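Local coordinates for outer membrane protein OMP121 (Bacteroides thetaiotaomicron, PDB 5FQ8) that probably imports nutrients across the bacterial outer membrane as a TonB-dependent, calcium-binding beta-barrel transporter working together with a surface lipoprotein, at residues F248-L259 against S273-P284; Y42-A53 against P135-G146. All coordinates share one frame; numbering follows the deposited sequence.

Interaction 1. Residues F248-L259 against S273-P284. With CA (calcium ion), chain M; KR0 (3-decanoyloxypropyl decanoate), chain Q.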
loop_
_atom_site.group_PDB
_atom_site.type_symbol
_atom_site.label_atom_id
_atom_site.label_comp_id
_atom_site.label_asym_id
_atom_site.label_seq_id
_atom_site.Cartn_x
_atom_site.Cartn_y
_atom_site.Cartn_z
ATOM N N PHE B 248 -18.215 13.995 29.584
ATOM C CA PHE B 248 -17.747 13.924 28.207
ATOM C C PHE B 248 -18.552 12.913 27.422
ATOM O O PHE B 248 -18.662 13.014 26.197
ATOM C CB PHE B 248 -16.256 13.584 28.192
ATOM C CG PHE B 248 -15.756 13.080 26.878
ATOM C CD1 PHE B 248 -15.569 13.937 25.824
ATOM C CD2 PHE B 248 -15.450 11.744 26.713
ATOM C CE1 PHE B 248 -15.110 13.468 24.627
ATOM C CE2 PHE B 248 -14.988 11.267 25.522
ATOM C CZ PHE B 248 -14.816 12.125 24.472
ATOM N N PHE B 249 -19.146 11.963 28.111
ATOM C CA PHE B 249 -19.848 10.896 27.436
ATOM C C PHE B 249 -21.297 11.279 27.167
ATOM O O PHE B 249 -21.868 12.179 27.786
ATOM C CB PHE B 249 -19.750 9.619 28.259
ATOM C CG PHE B 249 -18.338 9.148 28.456
ATOM C CD1 PHE B 249 -17.562 9.653 29.479
ATOM C CD2 PHE B 249 -17.784 8.213 27.611
ATOM C CE1 PHE B 249 -16.272 9.229 29.657
ATOM C CE2 PHE B 249 -16.497 7.787 27.784
ATOM C CZ PHE B 249 -15.738 8.291 28.809
ATOM N N ASP B 250 -21.864 10.612 26.184
ATOM C CA ASP B 250 -23.253 10.751 25.821
ATOM C C ASP B 250 -24.003 9.561 26.383
ATOM O O ASP B 250 -23.491 8.806 27.210
ATOM C CB ASP B 250 -23.410 10.796 24.300
ATOM C CG ASP B 250 -22.946 12.079 23.682
ATOM O OD1 ASP B 250 -22.790 13.085 24.398
ATOM O OD2 ASP B 250 -22.768 12.067 22.451
ATOM N N ALA B 251 -25.205 9.344 25.894
ATOM C CA ALA B 251 -25.885 8.082 26.102
ATOM C C ALA B 251 -25.805 7.304 24.806
ATOM O O ALA B 251 -26.193 7.809 23.754
ATOM C CB ALA B 251 -27.332 8.304 26.521
ATOM N N GLY B 252 -25.256 6.104 24.868
ATOM C CA GLY B 252 -25.339 5.235 23.720
ATOM C C GLY B 252 -26.785 4.929 23.407
ATOM O O GLY B 252 -27.629 4.873 24.296
ATOM N N PHE B 253 -27.085 4.783 22.127
ATOM C CA PHE B 253 -28.411 4.363 21.707
ATOM C C PHE B 253 -28.276 3.204 20.743
ATOM O O PHE B 253 -27.330 3.156 19.955
ATOM C CB PHE B 253 -29.178 5.490 21.072
ATOM C CG PHE B 253 -30.584 5.127 20.707
ATOM C CD1 PHE B 253 -31.591 5.152 21.660
ATOM C CD2 PHE B 253 -30.908 4.759 19.416
ATOM C CE1 PHE B 253 -32.886 4.819 21.327
ATOM C CE2 PHE B 253 -32.203 4.432 19.081
ATOM C CZ PHE B 253 -33.187 4.456 20.040
ATOM N N ARG B 254 -29.205 2.257 20.836
ATOM C CA ARG B 254 -29.207 1.077 19.985
ATOM C C ARG B 254 -30.653 0.711 19.690
ATOM O O ARG B 254 -31.476 0.653 20.608
ATOM C CB ARG B 254 -28.468 -0.091 20.650
ATOM C CG ARG B 254 -28.406 -1.353 19.815
ATOM C CD ARG B 254 -28.041 -2.600 20.618
ATOM N NE ARG B 254 -29.205 -3.298 21.165
ATOM C CZ ARG B 254 -29.163 -4.529 21.663
ATOM N NH1 ARG B 254 -28.028 -5.193 21.676
ATOM N NH2 ARG B 254 -30.249 -5.100 22.148
ATOM N N TYR B 255 -30.966 0.484 18.415
ATOM C CA TYR B 255 -32.298 0.054 18.006
ATOM C C TYR B 255 -32.200 -1.236 17.218
ATOM O O TYR B 255 -31.342 -1.369 16.357
ATOM C CB TYR B 255 -33.016 1.119 17.193
ATOM C CG TYR B 255 -32.366 1.528 15.904
ATOM C CD1 TYR B 255 -32.634 0.854 14.727
ATOM C CD2 TYR B 255 -31.528 2.625 15.847
ATOM C CE1 TYR B 255 -32.064 1.238 13.538
ATOM C CE2 TYR B 255 -30.957 3.016 14.664
ATOM C CZ TYR B 255 -31.230 2.314 13.513
ATOM O OH TYR B 255 -30.669 2.688 12.324
ATOM N N SER B 256 -33.054 -2.197 17.548
ATOM C CA SER B 256 -33.018 -3.509 16.928
ATOM C C SER B 256 -34.379 -3.868 16.371
ATOM O O SER B 256 -35.404 -3.482 16.927
ATOM C CB SER B 256 -32.594 -4.590 17.897
ATOM O OG SER B 256 -32.868 -5.855 17.318
ATOM N N ASN B 257 -34.379 -4.625 15.275
ATOM C CA ASN B 257 -35.596 -5.114 14.636
ATOM C C ASN B 257 -35.343 -6.553 14.225
ATOM O O ASN B 257 -34.383 -6.827 13.504
ATOM C CB ASN B 257 -35.974 -4.275 13.411
ATOM C CG ASN B 257 -36.482 -2.900 13.768
ATOM O OD1 ASN B 257 -37.605 -2.741 14.187
ATOM N ND2 ASN B 257 -35.657 -1.901 13.587
ATOM N N SER B 258 -36.194 -7.468 14.670
ATOM C CA SER B 258 -36.055 -8.874 14.321
ATOM C C SER B 258 -37.396 -9.446 13.894
ATOM O O SER B 258 -38.403 -9.226 14.567
ATOM C CB SER B 258 -35.504 -9.668 15.485
ATOM O OG SER B 258 -35.530 -11.045 15.187
ATOM N N LEU B 259 -37.399 -10.197 12.794
ATOM C CA LEU B 259 -38.592 -10.817 12.241
ATOM C C LEU B 259 -38.335 -12.298 11.994
ATOM O O LEU B 259 -37.201 -12.710 11.786
ATOM C CB LEU B 259 -38.986 -10.134 10.942
ATOM C CG LEU B 259 -40.438 -9.841 10.608
ATOM C CD1 LEU B 259 -40.953 -8.805 11.543
ATOM C CD2 LEU B 259 -40.507 -9.325 9.206
ATOM N N SER B 273 -35.803 -15.913 8.754
ATOM C CA SER B 273 -35.659 -14.867 9.757
ATOM C C SER B 273 -34.765 -13.745 9.255
ATOM O O SER B 273 -34.022 -13.895 8.286
ATOM C CB SER B 273 -35.062 -15.422 11.037
ATOM O OG SER B 273 -33.791 -15.960 10.755
ATOM N N PHE B 274 -34.823 -12.622 9.961
ATOM C CA PHE B 274 -34.049 -11.433 9.652
ATOM C C PHE B 274 -33.814 -10.671 10.941
ATOM O O PHE B 274 -34.723 -10.540 11.753
ATOM C CB PHE B 274 -34.780 -10.544 8.653
ATOM C CG PHE B 274 -34.256 -9.136 8.582
ATOM C CD1 PHE B 274 -33.182 -8.829 7.762
ATOM C CD2 PHE B 274 -34.840 -8.117 9.306
ATOM C CE1 PHE B 274 -32.703 -7.549 7.670
ATOM C CE2 PHE B 274 -34.353 -6.831 9.216
ATOM C CZ PHE B 274 -33.283 -6.550 8.400
ATOM N N SER B 275 -32.609 -10.157 11.122
ATOM C CA SER B 275 -32.304 -9.371 12.303
ATOM C C SER B 275 -31.530 -8.132 11.911
ATOM O O SER B 275 -30.758 -8.153 10.956
ATOM C CB SER B 275 -31.505 -10.179 13.306
ATOM O OG SER B 275 -30.358 -10.695 12.682
ATOM N N GLN B 276 -31.751 -7.055 12.652
ATOM C CA GLN B 276 -31.121 -5.777 12.380
ATOM C C GLN B 276 -30.769 -5.125 13.699
ATOM O O GLN B 276 -31.572 -5.119 14.626
ATOM C CB GLN B 276 -32.040 -4.874 11.568
ATOM C CG GLN B 276 -31.480 -3.524 11.246
ATOM C CD GLN B 276 -31.739 -2.526 12.327
ATOM O OE1 GLN B 276 -32.459 -2.805 13.262
ATOM N NE2 GLN B 276 -31.142 -1.359 12.213
ATOM N N ILE B 277 -29.563 -4.575 13.771
ATOM C CA ILE B 277 -29.017 -3.961 14.977
ATOM C C ILE B 277 -28.174 -2.772 14.556
ATOM O O ILE B 277 -27.404 -2.861 13.601
ATOM C CB ILE B 277 -28.181 -4.970 15.787
ATOM C CG1 ILE B 277 -29.050 -6.118 16.257
ATOM C CG2 ILE B 277 -27.542 -4.312 16.965
ATOM C CD1 ILE B 277 -28.328 -7.097 17.085
ATOM N N SER B 278 -28.320 -1.655 15.258
ATOM C CA SER B 278 -27.587 -0.442 14.921
ATOM C C SER B 278 -27.214 0.295 16.189
ATOM O O SER B 278 -28.033 1.004 16.763
ATOM C CB SER B 278 -28.389 0.463 14.002
ATOM O OG SER B 278 -28.328 -0.022 12.680
ATOM N N ASP B 279 -25.958 0.180 16.585
ATOM C CA ASP B 279 -25.486 0.718 17.848
ATOM C C ASP B 279 -24.604 1.934 17.600
ATOM O O ASP B 279 -23.699 1.882 16.772
ATOM C CB ASP B 279 -24.724 -0.368 18.606
ATOM C CG ASP B 279 -24.785 -0.183 20.077
ATOM O OD1 ASP B 279 -25.111 0.938 20.506
ATOM O OD2 ASP B 279 -24.508 -1.166 20.794
ATOM N N ASP B 280 -24.872 3.021 18.305
ATOM C CA ASP B 280 -23.978 4.171 18.377
ATOM C C ASP B 280 -23.783 4.426 19.864
ATOM O O ASP B 280 -24.642 5.029 20.504
ATOM C CB ASP B 280 -24.553 5.379 17.647
ATOM C CG ASP B 280 -23.644 6.605 17.695
ATOM O OD1 ASP B 280 -22.626 6.626 18.413
ATOM O OD2 ASP B 280 -23.968 7.588 17.008
ATOM N N GLY B 281 -22.644 3.984 20.398
ATOM C CA GLY B 281 -22.416 3.903 21.829
ATOM C C GLY B 281 -22.177 5.245 22.488
ATOM O O GLY B 281 -22.396 6.311 21.917
ATOM N N MET B 282 -21.687 5.179 23.720
ATOM C CA MET B 282 -21.697 6.356 24.577
ATOM C C MET B 282 -20.567 7.331 24.305
ATOM O O MET B 282 -20.641 8.467 24.773
ATOM C CB MET B 282 -21.613 5.932 26.025
ATOM C CG MET B 282 -20.375 5.162 26.289
ATOM S SD MET B 282 -20.350 4.532 27.934
ATOM C CE MET B 282 -18.944 3.471 27.828
ATOM N N ILE B 283 -19.509 6.919 23.624
ATOM C CA ILE B 283 -18.466 7.892 23.292
ATOM C C ILE B 283 -19.007 8.837 22.231
ATOM O O ILE B 283 -19.654 8.373 21.277
ATOM C CB ILE B 283 -17.208 7.183 22.809
ATOM C CG1 ILE B 283 -16.792 6.087 23.782
ATOM C CG2 ILE B 283 -16.071 8.137 22.692
ATOM C CD1 ILE B 283 -15.724 5.188 23.257
ATOM N N PRO B 284 -18.794 10.152 22.358
ATOM C CA PRO B 284 -19.391 11.109 21.417
ATOM C C PRO B 284 -19.045 10.845 19.963
ATOM O O PRO B 284 -18.083 10.135 19.672
ATOM C CB PRO B 284 -18.812 12.446 21.883
ATOM C CG PRO B 284 -18.472 12.257 23.270
ATOM C CD PRO B 284 -18.065 10.839 23.435
HETATM CA CA CA M . -21.229 7.474 19.989
HETATM C C1 KR0 Q . -32.477 1.731 -1.689
HETATM O O1 KR0 Q . -33.321 1.279 -0.637
HETATM C C2 KR0 Q . -31.662 0.507 -2.064
HETATM C C3 KR0 Q . -30.829 0.018 -0.892
HETATM C C4 KR0 Q . -32.180 -2.377 4.799
HETATM O O4 KR0 Q . -31.524 -0.822 0.022
HETATM C C5 KR0 Q . -30.996 -0.885 1.377
HETATM C C6 KR0 Q . -33.661 -2.748 4.600
HETATM C C7 KR0 Q . -34.714 1.655 -0.490
HETATM C C8 KR0 Q . -34.037 -4.001 5.401
HETATM O O8 KR0 Q . -30.125 -0.097 1.680
HETATM C C9 KR0 Q . -35.481 -4.497 5.259
HETATM O O9 KR0 Q . -35.462 1.513 -1.439
HETATM C C10 KR0 Q . -31.489 -1.897 2.387
HETATM C C11 KR0 Q . -31.626 -1.338 3.809
HETATM C C12 KR0 Q . -35.227 2.199 0.826
HETATM C C13 KR0 Q . -35.498 1.075 1.822
HETATM C C14 KR0 Q . -35.694 -5.768 6.087
HETATM C C15 KR0 Q . -36.892 -6.613 5.668
HETATM C C16 KR0 Q . -36.566 -8.088 5.739
HETATM C C17 KR0 Q . -36.833 0.383 1.578
HETATM C C18 KR0 Q . -36.736 -1.110 1.877
HETATM C C19 KR0 Q . -37.425 -1.503 3.182
HETATM C C20 KR0 Q . -38.792 -2.149 2.938
HETATM C C21 KR0 Q . -39.312 -2.923 4.150
HETATM C C22 KR0 Q . -40.678 -3.551 3.874
HETATM C C23 KR0 Q . -41.211 -4.412 5.006
HETATM O O HOH W 1 -25.526 7.587 20.769
#
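Tyr255 and Ser278 face each other as a hydrogen-bonded pair in an antiparallel beta hairpin of the transmembrane barrel, whose two strand axes run 178° apart. The tyrosine CG sits between backbone N and carbonyl carbon (chi1 61°), which lays the ring across the neighbouring strand: Ser278 CB stands over one face, 3.8 Å from the centroid of the Tyr255 ring, a CH-pi contact. Ser278 OG bonds instead to Asp291. Gln276, bent at chi2 (-87°), lies beside Asn257 and pointing the same way, so that Asn257 ND2 gives a weak bond to Gln276 OE1, while Asn257 OD1 is hydrogen-bonded to Tyr179 OH. The Gln276 carbonyl is gripped twice, by Ser256 OG at 3.1 Å from Gln276 O and by Asn257 N from the opposite face of its plane. Farther along, lipid-like 3-decanoyloxypropyl decanoate lies over a face of the Phe274 ring, consistent with a membrane-facing wall. Beyond the strands, Pro284 CD lies over one face of the Phe248 ring, 4.0 Å from its centroid, a CH-pi contact, and the Met282 sulfur approaches the Phe249 ring obliquely, a Met-aromatic contact. The hairpin's end also builds a calcium site, completed by Thr285 and Asp288: Asp280 OD1, Gly281 O and Ile283 O lie 2.3, 2.5 and 2.2 Å from the calcium ion.

Interaction 2. Residues Y42-A53 against P135-G146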
loop_
_atom_site.group_PDB
_atom_site.type_symbol
_atom_site.label_atom_id
_atom_site.label_comp_id
_atom_site.label_asym_id
_atom_site.label_seq_id
_atom_site.Cartn_x
_atom_site.Cartn_y
_atom_site.Cartn_z
ATOM N N TYR B 42 -20.590 -37.016 31.049
ATOM C CA TYR B 42 -19.712 -35.926 31.448
ATOM C C TYR B 42 -20.533 -34.649 31.553
ATOM O O TYR B 42 -21.710 -34.614 31.196
ATOM C CB TYR B 42 -18.525 -35.776 30.485
ATOM C CG TYR B 42 -18.895 -35.555 29.044
ATOM C CD1 TYR B 42 -19.103 -34.279 28.551
ATOM C CD2 TYR B 42 -19.024 -36.617 28.177
ATOM C CE1 TYR B 42 -19.440 -34.073 27.237
ATOM C CE2 TYR B 42 -19.358 -36.418 26.864
ATOM C CZ TYR B 42 -19.564 -35.146 26.398
ATOM O OH TYR B 42 -19.900 -34.954 25.084
ATOM N N ALA B 43 -19.898 -33.595 32.054
ATOM C CA ALA B 43 -20.606 -32.355 32.337
ATOM C C ALA B 43 -21.124 -31.717 31.065
ATOM O O ALA B 43 -20.403 -31.610 30.072
ATOM C CB ALA B 43 -19.695 -31.374 33.062
ATOM N N ALA B 44 -22.382 -31.288 31.106
ATOM C CA ALA B 44 -22.993 -30.525 30.029
ATOM C C ALA B 44 -24.126 -29.699 30.605
ATOM O O ALA B 44 -24.686 -30.031 31.649
ATOM C CB ALA B 44 -23.500 -31.434 28.910
ATOM N N THR B 45 -24.448 -28.611 29.926
ATOM C CA THR B 45 -25.511 -27.715 30.354
ATOM C C THR B 45 -26.380 -27.354 29.161
ATOM O O THR B 45 -25.860 -27.054 28.084
ATOM C CB THR B 45 -24.940 -26.462 30.985
ATOM O OG1 THR B 45 -24.279 -26.802 32.200
ATOM C CG2 THR B 45 -26.039 -25.490 31.293
ATOM N N SER B 46 -27.699 -27.405 29.345
ATOM C CA SER B 46 -28.646 -27.039 28.306
ATOM C C SER B 46 -29.284 -25.712 28.661
ATOM O O SER B 46 -29.646 -25.490 29.815
ATOM C CB SER B 46 -29.729 -28.102 28.127
ATOM O OG SER B 46 -29.167 -29.371 27.877
ATOM N N VAL B 47 -29.387 -24.826 27.680
ATOM C CA VAL B 47 -30.142 -23.589 27.804
ATOM C C VAL B 47 -30.987 -23.431 26.558
ATOM O O VAL B 47 -30.509 -23.661 25.445
ATOM C CB VAL B 47 -29.239 -22.358 27.979
ATOM C CG1 VAL B 47 -30.086 -21.123 28.151
ATOM C CG2 VAL B 47 -28.347 -22.537 29.154
ATOM N N GLY B 48 -32.223 -23.048 26.739
ATOM C CA GLY B 48 -33.079 -22.799 25.613
ATOM C C GLY B 48 -33.025 -21.358 25.179
ATOM O O GLY B 48 -32.608 -20.470 25.927
ATOM N N GLY B 49 -33.466 -21.139 23.948
ATOM C CA GLY B 49 -33.276 -19.842 23.337
ATOM C C GLY B 49 -33.929 -18.725 24.111
ATOM O O GLY B 49 -33.426 -17.604 24.128
ATOM N N GLU B 50 -35.042 -19.023 24.772
ATOM C CA GLU B 50 -35.774 -18.003 25.498
ATOM C C GLU B 50 -34.897 -17.356 26.563
ATOM O O GLU B 50 -34.900 -16.130 26.717
ATOM C CB GLU B 50 -37.015 -18.637 26.097
ATOM C CG GLU B 50 -38.158 -17.701 26.410
ATOM C CD GLU B 50 -39.295 -18.429 27.077
ATOM O OE1 GLU B 50 -39.689 -19.496 26.566
ATOM O OE2 GLU B 50 -39.759 -17.952 28.128
ATOM N N LYS B 51 -34.095 -18.154 27.271
ATOM C CA LYS B 51 -33.114 -17.565 28.176
ATOM C C LYS B 51 -31.999 -16.882 27.409
ATOM O O LYS B 51 -31.551 -15.794 27.791
ATOM C CB LYS B 51 -32.524 -18.622 29.101
ATOM C CG LYS B 51 -33.304 -18.820 30.349
ATOM C CD LYS B 51 -32.376 -18.946 31.522
ATOM C CE LYS B 51 -31.606 -17.660 31.749
ATOM N NZ LYS B 51 -30.788 -17.713 32.996
ATOM N N ILE B 52 -31.523 -17.521 26.337
ATOM C CA ILE B 52 -30.512 -16.906 25.480
ATOM C C ILE B 52 -30.958 -15.516 25.072
ATOM O O ILE B 52 -30.200 -14.551 25.159
ATOM C CB ILE B 52 -30.255 -17.774 24.239
ATOM C CG1 ILE B 52 -29.946 -19.208 24.619
ATOM C CG2 ILE B 52 -29.117 -17.208 23.470
ATOM C CD1 ILE B 52 -28.607 -19.391 25.183
ATOM N N ALA B 53 -32.217 -15.392 24.666
ATOM C CA ALA B 53 -32.676 -14.218 23.952
ATOM C C ALA B 53 -33.345 -13.179 24.823
ATOM O O ALA B 53 -33.436 -12.022 24.411
ATOM C CB ALA B 53 -33.644 -14.630 22.847
ATOM N N PRO B 135 -29.525 -14.473 18.064
ATOM C CA PRO B 135 -30.069 -15.232 19.196
ATOM C C PRO B 135 -31.525 -15.602 19.051
ATOM O O PRO B 135 -31.917 -16.683 19.505
ATOM C CB PRO B 135 -29.844 -14.287 20.379
ATOM C CG PRO B 135 -29.678 -12.940 19.775
ATOM C CD PRO B 135 -29.049 -13.144 18.463
ATOM N N ASP B 136 -32.333 -14.766 18.398
ATOM C CA ASP B 136 -33.742 -15.095 18.218
ATOM C C ASP B 136 -33.952 -16.397 17.457
ATOM O O ASP B 136 -35.048 -16.952 17.508
ATOM C CB ASP B 136 -34.465 -13.962 17.496
ATOM C CG ASP B 136 -34.761 -12.797 18.396
ATOM O OD1 ASP B 136 -34.868 -12.995 19.620
ATOM O OD2 ASP B 136 -34.895 -11.674 17.876
ATOM N N ASP B 137 -32.940 -16.906 16.764
ATOM C CA ASP B 137 -33.069 -18.152 16.024
ATOM C C ASP B 137 -32.718 -19.369 16.848
ATOM O O ASP B 137 -32.834 -20.487 16.341
ATOM C CB ASP B 137 -32.155 -18.152 14.800
ATOM C CG ASP B 137 -32.717 -17.377 13.651
ATOM O OD1 ASP B 137 -33.954 -17.280 13.542
ATOM O OD2 ASP B 137 -31.905 -16.874 12.847
ATOM N N VAL B 138 -32.255 -19.196 18.079
ATOM C CA VAL B 138 -31.735 -20.334 18.825
ATOM C C VAL B 138 -32.878 -21.039 19.532
ATOM O O VAL B 138 -33.653 -20.416 20.264
ATOM C CB VAL B 138 -30.658 -19.900 19.819
ATOM C CG1 VAL B 138 -30.074 -21.116 20.483
ATOM C CG2 VAL B 138 -29.597 -19.134 19.090
ATOM N N ALA B 139 -32.997 -22.338 19.301
ATOM C CA ALA B 139 -33.918 -23.126 20.098
ATOM C C ALA B 139 -33.224 -23.637 21.344
ATOM O O ALA B 139 -33.661 -23.380 22.468
ATOM C CB ALA B 139 -34.471 -24.283 19.275
ATOM N N ASN B 140 -32.109 -24.319 21.163
ATOM C CA ASN B 140 -31.410 -24.955 22.262
ATOM C C ASN B 140 -29.910 -24.768 22.094
ATOM O O ASN B 140 -29.382 -24.851 20.985
ATOM C CB ASN B 140 -31.775 -26.434 22.320
ATOM C CG ASN B 140 -30.858 -27.217 23.191
ATOM O OD1 ASN B 140 -30.983 -27.186 24.400
ATOM N ND2 ASN B 140 -29.930 -27.937 22.587
ATOM N N MET B 141 -29.232 -24.494 23.194
ATOM C CA MET B 141 -27.781 -24.489 23.232
ATOM C C MET B 141 -27.320 -25.476 24.278
ATOM O O MET B 141 -27.758 -25.411 25.423
ATOM C CB MET B 141 -27.229 -23.108 23.557
ATOM C CG MET B 141 -25.785 -23.141 23.988
ATOM S SD MET B 141 -25.240 -21.504 24.341
ATOM C CE MET B 141 -25.796 -20.691 22.881
ATOM N N THR B 142 -26.418 -26.359 23.898
ATOM C CA THR B 142 -25.869 -27.349 24.808
ATOM C C THR B 142 -24.352 -27.309 24.747
ATOM O O THR B 142 -23.764 -27.467 23.674
ATOM C CB THR B 142 -26.389 -28.729 24.458
ATOM O OG1 THR B 142 -27.751 -28.814 24.857
ATOM C CG2 THR B 142 -25.599 -29.797 25.159
ATOM N N ILE B 143 -23.733 -27.099 25.903
ATOM C CA ILE B 143 -22.295 -26.904 26.041
ATOM C C ILE B 143 -21.698 -28.195 26.567
ATOM O O ILE B 143 -21.982 -28.595 27.696
ATOM C CB ILE B 143 -21.988 -25.732 26.975
ATOM C CG1 ILE B 143 -22.409 -24.436 26.315
ATOM C CG2 ILE B 143 -20.547 -25.700 27.316
ATOM C CD1 ILE B 143 -22.071 -23.250 27.092
ATOM N N LEU B 144 -20.885 -28.859 25.763
ATOM C CA LEU B 144 -20.173 -30.046 26.216
ATOM C C LEU B 144 -18.850 -29.597 26.818
ATOM O O LEU B 144 -17.992 -29.058 26.116
ATOM C CB LEU B 144 -19.950 -31.014 25.058
ATOM C CG LEU B 144 -21.213 -31.356 24.290
ATOM C CD1 LEU B 144 -20.893 -32.270 23.150
ATOM C CD2 LEU B 144 -22.166 -32.021 25.225
ATOM N N LYS B 145 -18.682 -29.805 28.117
ATOM C CA LYS B 145 -17.512 -29.243 28.772
ATOM C C LYS B 145 -16.317 -30.184 28.746
ATOM O O LYS B 145 -15.169 -29.726 28.746
ATOM C CB LYS B 145 -17.853 -28.883 30.208
ATOM C CG LYS B 145 -19.088 -28.034 30.350
ATOM C CD LYS B 145 -19.355 -27.741 31.818
ATOM C CE LYS B 145 -20.667 -27.017 32.051
ATOM N NZ LYS B 145 -21.799 -27.862 31.653
ATOM N N GLY B 146 -16.561 -31.485 28.720
ATOM C CA GLY B 146 -15.491 -32.432 28.866
ATOM C C GLY B 146 -14.897 -32.824 27.545
ATOM O O GLY B 146 -15.519 -32.700 26.499
#
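Lys145 reaches back along strand 44-48 from the end of strand 140-144, and its contacts can be followed atom by atom. Its backbone N donates to Ala43 O at 3.2 Å, and CB and CG pass that same carbonyl oxygen. CD then packs on the methyl of Ala43, with 3.9 Å between Lys145 CD and Ala43 CB. The chain is extended as far as CE, which comes near the Thr45 hydroxyl; the bend at the last torsion (chi4 64°) then turns NZ to within 2.8 Å of Thr45 OG1, to which it donates a hydrogen bond. A methionine in its place would probably leave Thr45 OG1 without this donor.

Beside it, Tyr42 presents its ring edge to Leu144, whose CB lies in the ring plane 3.8 Å from Tyr42 CE1. The strands are antiparallel, their axes 163° apart, and paired in part by near-straight bonds: Val47 N to Met141 O is 2.8 Å with an N-H...O angle of 168°. At the other end, Ile52 CD1 meets Met141 CE at 3.9 Å, the two side chains crossing at about a right angle. Gly49 begins the helix after the N-cap Gly48; a CB on Gly49 would collide with Val138 O. On strand 138-144, Ala139 and Asn140 both face Thr165, forming a classic beta bulge. Strand 44-48 is an outermost strand of a four-stranded mixed sheet, the arrangement belonging to the plug domain of a TonB-dependent receptor.

The two contacts belong to different parts of the receptor, with centres about 25 Å apart: interaction 2 pairs strands of the plug's small mixed sheet, interaction 1 an adjacent hairpin of the barrel wall. They follow in series along the chain, 42-53 and 135-146 both preceding 248-259 and 273-284. They nevertheless meet, through two probable hydrogen bonds: Ser258 OG lies 2.8 Å from Asp136 OD2, and Ser273 OG lies 3.0 Å from Asp137 OD2. Arg56 bridges the two, forming a salt bridge with Asp136 and accepting a hydrogen bond from Arg254 at its carbonyl. Polar plug-to-barrel links of this kind are consistent with a plug seated inside the barrel.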